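Local structure of GH5 (Bacteroidetes bacterium AC2a, 4YHE) at residues 78-81 with 82-86. The protein probably hydrolyses beta-glucosidic linkages in cellulose as a glycoside hydrolase family 5 endoglucanase built on a beta/alpha barrel. Residues are numbered along the deposited sequence; the frame is centred on the assembly and turned at random.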
# COMPACT_ATOMS: atom_id res chain seq x y z
N ARG A 78 -23.22 10.32 -1.70
CA ARG A 78 -22.68 10.86 -2.96
C ARG A 78 -21.57 11.86 -2.79
O ARG A 78 -20.64 11.88 -3.59
CB ARG A 78 -23.76 11.54 -3.81
CG ARG A 78 -23.18 12.05 -5.13
CD ARG A 78 -24.14 11.87 -6.28
NE ARG A 78 -24.86 13.10 -6.57
CZ ARG A 78 -26.01 13.15 -7.25
NH1 ARG A 78 -26.59 12.04 -7.69
NH2 ARG A 78 -26.59 14.33 -7.47
N GLY A 79 -21.65 12.71 -1.78
CA GLY A 79 -20.60 13.70 -1.57
C GLY A 79 -19.24 13.06 -1.33
O GLY A 79 -18.20 13.55 -1.81
N TRP A 80 -19.24 11.94 -0.61
CA TRP A 80 -17.98 11.23 -0.30
C TRP A 80 -17.39 10.65 -1.57
O TRP A 80 -16.22 10.87 -1.89
CB TRP A 80 -18.21 10.15 0.73
CG TRP A 80 -16.96 9.50 1.21
CD1 TRP A 80 -16.57 8.21 0.99
CD2 TRP A 80 -15.96 10.10 2.02
NE1 TRP A 80 -15.36 7.99 1.59
CE2 TRP A 80 -14.97 9.12 2.24
CE3 TRP A 80 -15.78 11.37 2.56
CZ2 TRP A 80 -13.83 9.38 2.99
CZ3 TRP A 80 -14.65 11.62 3.31
CH2 TRP A 80 -13.70 10.63 3.53
N LEU A 81 -18.24 9.94 -2.33
CA LEU A 81 -17.82 9.33 -3.59
C LEU A 81 -17.36 10.42 -4.59
O LEU A 81 -16.40 10.22 -5.32
CB LEU A 81 -18.95 8.47 -4.17
CG LEU A 81 -18.64 7.65 -5.41
CD1 LEU A 81 -17.41 6.78 -5.19
CD2 LEU A 81 -19.83 6.76 -5.75
N ASP A 82 -18.01 11.57 -4.58
CA ASP A 82 -17.62 12.74 -5.39
C ASP A 82 -16.19 13.20 -5.12
O ASP A 82 -15.44 13.54 -6.04
CB ASP A 82 -18.54 13.96 -5.11
CG ASP A 82 -19.94 13.87 -5.76
OD1 ASP A 82 -20.22 12.99 -6.59
OD2 ASP A 82 -20.79 14.70 -5.41
N ARG A 83 -15.82 13.24 -3.84
CA ARG A 83 -14.48 13.68 -3.46
C ARG A 83 -13.43 12.67 -3.90
O ARG A 83 -12.39 13.06 -4.44
CB ARG A 83 -14.41 13.93 -1.96
CG ARG A 83 -13.07 14.35 -1.43
CD ARG A 83 -12.55 15.62 -2.09
NE ARG A 83 -11.31 16.06 -1.46
CZ ARG A 83 -10.49 16.97 -1.98
NH1 ARG A 83 -10.79 17.55 -3.13
NH2 ARG A 83 -9.39 17.33 -1.34
N VAL A 84 -13.71 11.39 -3.70
CA VAL A 84 -12.84 10.33 -4.21
C VAL A 84 -12.68 10.50 -5.73
O VAL A 84 -11.55 10.51 -6.23
CB VAL A 84 -13.35 8.91 -3.90
CG1 VAL A 84 -12.40 7.87 -4.51
CG2 VAL A 84 -13.45 8.69 -2.41
N ASP A 85 -13.81 10.70 -6.42
CA ASP A 85 -13.83 10.96 -7.88
C ASP A 85 -12.96 12.14 -8.25
O ASP A 85 -12.16 12.08 -9.19
CB ASP A 85 -15.29 11.20 -8.33
CG ASP A 85 -15.51 11.12 -9.84
OD1 ASP A 85 -14.56 11.12 -10.65
OD2 ASP A 85 -16.71 11.06 -10.20
N GLU A 86 -13.10 13.23 -7.50
CA GLU A 86 -12.32 14.45 -7.78
C GLU A 86 -10.83 14.25 -7.60
O GLU A 86 -10.01 14.66 -8.44
CB GLU A 86 -12.80 15.63 -6.91
CG GLU A 86 -14.07 16.30 -7.41
CD GLU A 86 -13.84 17.71 -8.00
OE1 GLU A 86 -13.09 18.55 -7.40
OE2 GLU A 86 -14.44 18.00 -9.06
O HOH W 1 -23.08 15.76 -6.40
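W80 O is gripped by two backbone amides, V84 N at 3.1 Å in a nearly straight bond (171°) and, in a weak bond, R83 N. This is the opening of helix 78-93, which links barrel strands 57-60 and 97-101 in a beta-alpha-beta crossover of the TIM barrel, and it illustrates how an amphipathic helix divides its side chains. The i to i+4 pattern recurs beside it: D82 N reaches R78 O at 2.8 Å, and D85 N reaches L81 O at 2.9 Å.

On the polar flank, R78 and D82 meet without a direct salt bridge. The methylene CG of R78 lies 3.4 Å from D82 OD1, but the chain then bends away from the carboxylate, leaving R78 NE 4.5 Å from D82 OD2. A water bridges the interval, accepting from R78 NE and donating to D82 OD2 at 2.7 Å. With CG beside its own backbone N (chi1 -75°), D82 turns its carboxylate back over the first turn, and OD1 takes a salt bridge from R149 of helix 129-149. Were D82 an alanine, the water would probably lose its acceptor and R149 one of its two carboxylate mates, D85 OD2 remaining as the other. On the buried flank, W80 stacks on H67, while V84 CG2 sits obliquely to the indole, 4.5 Å from W80 NE1.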